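Local coordinates for protein protease Do-like 1, chloroplastic (Arabidopsis thaliana, PDB 3QO6) that acts as a chloroplast serine protease of the HtrA type, is required at high temperature and may be involved in degrading damaged proteins, at residues G135-F138 with H142-T145; A197-S202 with V208-P213; G182-L185 with L191-I194. All coordinates share one frame; numbering follows the deposited sequence.

How the contacts relate
The three contacts join neighbouring strands of one antiparallel sheet, the second barrel of a chymotrypsin-like protease. The strands run 143-157, 130-135, 183-186, 191-198, 209-213 and 168-171, the last pairing back to 143-157. Contact 1, at the turn between the first two, precedes contact 3 and then contact 2 in the chain. Contacts 3 and 2 share strand 191-198 and touch through a probable I212 N to I194 O hydrogen bond. Centres of contacts 1 and 2 lie about 15 Å apart, each about 13 Å from that of contact 3. Contact 2 adjoins the bound peptide; the side chain of S180, predicted catalytic, is about 7 Å from those of A197 and I194 and 9 Å from G135.

Contact 1: G135-F138 with H142-T145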
# COMPACT_ATOMS: atom_id res chain seq x y z
N GLY B 135 -2.40 -0.48 33.80
CA GLY B 135 -3.36 -0.99 32.84
C GLY B 135 -2.87 -2.31 32.24
O GLY B 135 -2.04 -2.99 32.85
N ASN B 136 -3.38 -2.64 31.05
CA ASN B 136 -3.01 -3.88 30.35
C ASN B 136 -2.74 -3.68 28.86
O ASN B 136 -3.45 -4.21 28.01
CB ASN B 136 -4.12 -4.93 30.49
CG ASN B 136 -4.56 -5.13 31.92
OD1 ASN B 136 -3.77 -5.52 32.78
ND2 ASN B 136 -5.83 -4.84 32.19
N PRO B 137 -1.69 -2.92 28.52
CA PRO B 137 -1.39 -2.71 27.10
C PRO B 137 -0.91 -4.02 26.49
O PRO B 137 -0.17 -4.78 27.12
CB PRO B 137 -0.28 -1.67 27.14
CG PRO B 137 0.44 -2.00 28.46
CD PRO B 137 -0.73 -2.20 29.39
N PHE B 138 -1.33 -4.30 25.27
CA PHE B 138 -0.89 -5.53 24.62
C PHE B 138 -1.08 -6.77 25.49
O PHE B 138 -0.33 -7.74 25.35
CB PHE B 138 0.59 -5.41 24.26
CG PHE B 138 0.92 -4.16 23.50
CD1 PHE B 138 1.93 -3.30 23.94
CD2 PHE B 138 0.19 -3.81 22.37
CE1 PHE B 138 2.21 -2.11 23.27
CE2 PHE B 138 0.46 -2.62 21.68
CZ PHE B 138 1.47 -1.77 22.14
N HIS B 142 -1.60 -5.62 34.33
CA HIS B 142 -1.20 -4.68 35.39
C HIS B 142 0.16 -4.02 35.17
O HIS B 142 0.99 -3.96 36.08
CB HIS B 142 -1.21 -5.40 36.76
CG HIS B 142 -2.59 -5.71 37.29
ND1 HIS B 142 -2.98 -5.39 38.58
CD2 HIS B 142 -3.67 -6.28 36.70
CE1 HIS B 142 -4.24 -5.75 38.75
NE2 HIS B 142 -4.68 -6.29 37.63
N THR B 143 0.37 -3.52 33.97
CA THR B 143 1.61 -2.86 33.64
C THR B 143 1.65 -1.47 34.26
O THR B 143 0.67 -0.72 34.23
CB THR B 143 1.73 -2.69 32.14
OG1 THR B 143 2.00 -3.96 31.55
CG2 THR B 143 2.84 -1.69 31.80
N LEU B 144 2.80 -1.14 34.83
CA LEU B 144 2.97 0.17 35.41
C LEU B 144 3.85 1.03 34.48
O LEU B 144 4.88 0.59 33.98
CB LEU B 144 3.66 0.04 36.77
CG LEU B 144 4.20 1.34 37.38
CD1 LEU B 144 3.07 2.11 38.00
CD2 LEU B 144 5.23 1.05 38.41
N THR B 145 3.43 2.25 34.23
CA THR B 145 4.26 3.17 33.47
C THR B 145 4.15 4.48 34.20
O THR B 145 3.09 4.83 34.73
CB THR B 145 3.81 3.37 32.00
OG1 THR B 145 2.41 3.68 31.98
CG2 THR B 145 4.18 2.13 31.12
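A G1 beta bulge sets H142 and T143 together against G135, where strand 130-135 turns back into strand 143-157. T143 N donates to G135 O at 2.7 Å, and G135 N returns a bond to T143 O at 3.1 Å, approaching in the carbonyl plane. H142, the extra residue, has the left-handed backbone conformation (phi 58°) expected at the first position of such a bulge, and its N-H is taken by the side chain of N136: H142 N to N136 OD1 is 2.7 Å and nearly straight at 166°, the donor tilted slightly from the amide plane. With CG beside its own backbone N (chi1 -50°), N136 brings the carboxamide back to the turn, while its ND2 makes a weak bond to G55 O. A leucine in place of N136 would remove OD1 and would probably leave the N-H of H142 without its acceptor, freeing the turn to shift. The turn belongs to the second barrel of the chymotrypsin-like fold. Beyond the bulge, P137 CD packs on T143 CB at 3.7 Å. T143 OG1 bonds to L140 O and also to Q170 and R154 of the second subunit, and the H142 ring is tied through ND1 to T27.

Contact 2: A197-S202 with V208-P213; sequences AIYSPS and VGFSIP
A197 O receives F210 N at 2.7 Å in a nearly straight bond (167°), the donor tilted modestly from the carbonyl plane; the same oxygen also meets a CA-H of G209, with A197 O to G209 CA at 3.6 Å. Two residues further on, the roles change sides: Y199 N donates to V208 O at 3.1 Å, almost in line with the carbonyl, and the CA-H of I198 leans on that oxygen too. Between the two bonds, I198 and G209 form a non-hydrogen-bonded pair. This is the loop end of the antiparallel hairpin of strands 191-198 and 209-213, in the second barrel of the protease. As substrate-binding strands do in this family, it receives peptide: the backbone of I198 is hydrogen-bonded to the bound peptide, and A197 packs on it. The aromatic pair beside it is T-shaped. F210, its CG beside the backbone N (chi1 -49°), drives the CE1-CZ edge into the face of Y199, with CZ standing 3.5 Å above the plane over the centre of the Y199 ring and the planes at 77°. Next to the stack, V208 CG1 lies 4.0 Å from Y199 CB, and L140 of the third subunit packs on both Y199 and V208.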
# COMPACT_ATOMS: atom_id res chain seq x y z
N ALA B 197 -7.17 7.64 25.95
CA ALA B 197 -6.75 7.80 24.55
C ALA B 197 -5.36 8.45 24.39
O ALA B 197 -4.76 8.96 25.37
CB ALA B 197 -7.78 8.64 23.79
N ILE B 198 -4.87 8.44 23.15
CA ILE B 198 -3.58 9.03 22.86
C ILE B 198 -3.57 9.70 21.47
O ILE B 198 -4.49 9.53 20.68
CB ILE B 198 -2.52 7.95 22.85
CG1 ILE B 198 -2.74 7.08 21.62
CG2 ILE B 198 -2.61 7.08 24.12
CD1 ILE B 198 -1.74 5.97 21.51
N TYR B 199 -2.54 10.49 21.21
CA TYR B 199 -2.33 11.12 19.91
C TYR B 199 -1.08 10.39 19.42
O TYR B 199 -0.04 10.41 20.08
CB TYR B 199 -2.03 12.61 20.04
CG TYR B 199 -3.26 13.51 20.03
CD1 TYR B 199 -4.55 13.00 19.86
CD2 TYR B 199 -3.12 14.89 20.21
CE1 TYR B 199 -5.67 13.84 19.87
CE2 TYR B 199 -4.23 15.74 20.22
CZ TYR B 199 -5.50 15.21 20.05
OH TYR B 199 -6.58 16.08 20.03
N SER B 200 -1.18 9.70 18.28
CA SER B 200 -0.05 8.95 17.75
C SER B 200 -0.28 8.48 16.31
O SER B 200 -1.20 7.74 16.02
CB SER B 200 0.25 7.72 18.62
OG SER B 200 1.28 6.93 18.04
N PRO B 201 0.60 8.89 15.40
CA PRO B 201 0.43 8.47 14.01
C PRO B 201 0.64 6.97 13.82
O PRO B 201 0.31 6.43 12.78
CB PRO B 201 1.50 9.26 13.29
CG PRO B 201 2.58 9.34 14.34
CD PRO B 201 1.83 9.66 15.60
N SER B 202 1.18 6.30 14.84
CA SER B 202 1.43 4.87 14.72
C SER B 202 0.44 3.97 15.46
O SER B 202 0.28 2.80 15.11
CB SER B 202 2.86 4.54 15.19
OG SER B 202 3.01 4.63 16.61
N VAL B 208 2.13 11.24 24.25
CA VAL B 208 1.06 12.20 24.44
C VAL B 208 -0.21 11.40 24.75
O VAL B 208 -0.87 10.92 23.84
CB VAL B 208 0.83 13.06 23.18
CG1 VAL B 208 -0.36 13.98 23.40
CG2 VAL B 208 2.09 13.87 22.85
N GLY B 209 -0.53 11.24 26.03
CA GLY B 209 -1.72 10.47 26.41
C GLY B 209 -2.73 11.26 27.22
O GLY B 209 -2.37 12.19 27.91
N PHE B 210 -3.99 10.88 27.15
CA PHE B 210 -5.05 11.58 27.86
C PHE B 210 -5.87 10.77 28.86
O PHE B 210 -6.12 9.59 28.68
CB PHE B 210 -5.97 12.18 26.83
CG PHE B 210 -5.25 12.95 25.74
CD1 PHE B 210 -5.04 12.37 24.49
CD2 PHE B 210 -4.86 14.28 25.94
CE1 PHE B 210 -4.48 13.12 23.44
CE2 PHE B 210 -4.31 15.02 24.90
CZ PHE B 210 -4.12 14.45 23.64
N SER B 211 -6.27 11.41 29.96
CA SER B 211 -7.09 10.77 30.97
C SER B 211 -8.29 11.66 31.27
O SER B 211 -8.16 12.90 31.31
CB SER B 211 -6.30 10.57 32.25
OG SER B 211 -5.19 9.75 32.00
N ILE B 212 -9.46 11.05 31.45
CA ILE B 212 -10.66 11.82 31.78
C ILE B 212 -10.39 12.13 33.25
O ILE B 212 -10.06 11.21 34.02
CB ILE B 212 -11.98 10.98 31.68
CG1 ILE B 212 -12.19 10.42 30.27
CG2 ILE B 212 -13.15 11.88 32.02
CD1 ILE B 212 -12.25 11.47 29.20
N PRO B 213 -10.52 13.41 33.66
CA PRO B 213 -10.26 13.77 35.06
C PRO B 213 -11.25 13.17 36.05
O PRO B 213 -12.47 13.13 35.82
CB PRO B 213 -10.29 15.29 35.04
CG PRO B 213 -11.29 15.59 33.93
CD PRO B 213 -10.99 14.57 32.88

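Contact 3: G182-L185 with L191-I194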
# COMPACT_ATOMS: atom_id res chain seq x y z
N GLY B 182 -8.02 1.94 32.63
CA GLY B 182 -7.21 1.84 33.83
C GLY B 182 -7.00 3.20 34.47
O GLY B 182 -7.23 4.27 33.87
N PRO B 183 -6.51 3.19 35.69
CA PRO B 183 -6.27 4.40 36.45
C PRO B 183 -4.96 5.19 36.25
O PRO B 183 -3.90 4.63 35.92
CB PRO B 183 -6.34 3.89 37.87
CG PRO B 183 -5.61 2.60 37.76
CD PRO B 183 -6.26 2.00 36.52
N LEU B 184 -5.07 6.50 36.47
CA LEU B 184 -3.90 7.34 36.48
C LEU B 184 -3.86 7.80 37.94
O LEU B 184 -4.83 8.36 38.45
CB LEU B 184 -4.04 8.55 35.58
CG LEU B 184 -2.72 9.33 35.44
CD1 LEU B 184 -1.67 8.48 34.72
CD2 LEU B 184 -2.99 10.61 34.66
N LEU B 185 -2.78 7.53 38.64
CA LEU B 185 -2.70 7.96 40.02
C LEU B 185 -1.66 9.09 40.17
O LEU B 185 -0.76 9.25 39.31
CB LEU B 185 -2.37 6.77 40.92
CG LEU B 185 -3.23 5.51 40.76
CD1 LEU B 185 -2.49 4.52 39.86
CD2 LEU B 185 -3.49 4.86 42.10
N LEU B 191 -6.50 8.28 42.73
CA LEU B 191 -7.05 8.28 41.38
C LEU B 191 -7.28 9.67 40.87
O LEU B 191 -8.08 10.39 41.46
CB LEU B 191 -8.37 7.54 41.33
CG LEU B 191 -9.08 7.63 39.99
CD1 LEU B 191 -8.60 6.51 39.07
CD2 LEU B 191 -10.57 7.55 40.22
N ILE B 192 -6.62 10.06 39.77
CA ILE B 192 -6.84 11.40 39.26
C ILE B 192 -7.46 11.41 37.91
O ILE B 192 -7.92 12.45 37.45
CB ILE B 192 -5.55 12.26 39.24
CG1 ILE B 192 -4.49 11.60 38.37
CG2 ILE B 192 -5.07 12.47 40.66
CD1 ILE B 192 -3.16 12.25 38.47
N GLY B 193 -7.49 10.26 37.26
CA GLY B 193 -8.12 10.20 35.94
C GLY B 193 -8.20 8.78 35.43
O GLY B 193 -7.67 7.86 36.08
N ILE B 194 -8.89 8.60 34.30
CA ILE B 194 -9.04 7.29 33.65
C ILE B 194 -8.27 7.41 32.34
O ILE B 194 -8.58 8.32 31.54
CB ILE B 194 -10.50 6.98 33.26
CG1 ILE B 194 -11.43 7.22 34.44
CG2 ILE B 194 -10.61 5.52 32.84
CD1 ILE B 194 -12.85 6.73 34.20
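From CB to CD1, the side chain of I192 lies along the carbonyl of L184 and then past L185, at a classic beta bulge in the hairpin of strands 183-186 and 191-198, part of the second barrel. Its CB stands 4.0 Å from L184 O; CG1 comes closer, 3.3 Å from L184 O; and CD1, at the tip, rests 3.9 Å from the carbonyl carbon of L185 (atom C). The path depends on chi1 of 59°, which places CG1 between the backbone N and the carbonyl carbon, a crowded position that lays CG1 and CD1 against the backbone of L184 and L185. In the bulge I192 and G193 both face L184, and the L184 carbonyl therefore serves two donors. I192 N reaches L184 O at 2.8 Å in an essentially straight bond (178°), whereas G193 N to L184 O is weak at 3.5 Å. In the other direction L184 N donates to G193 O at 3.0 Å, but from above the carbonyl plane. CG and CD2 of L184 lie against CG1 of the bulge residue I192, and both residues are backed by V131 of strand 130-135. The face of the sheet that carries P183 and L191 joins P183 CB to L191 CD1 at 3.7 Å, the leucine reaching across because its CG is anti to N (chi1 173°), and F58 of the first barrel touches both P183 and L191. Next to the P183-I194 pair, the CA-H of I194 meets a carbonyl, with I194 CA 3.5 Å from G182 O.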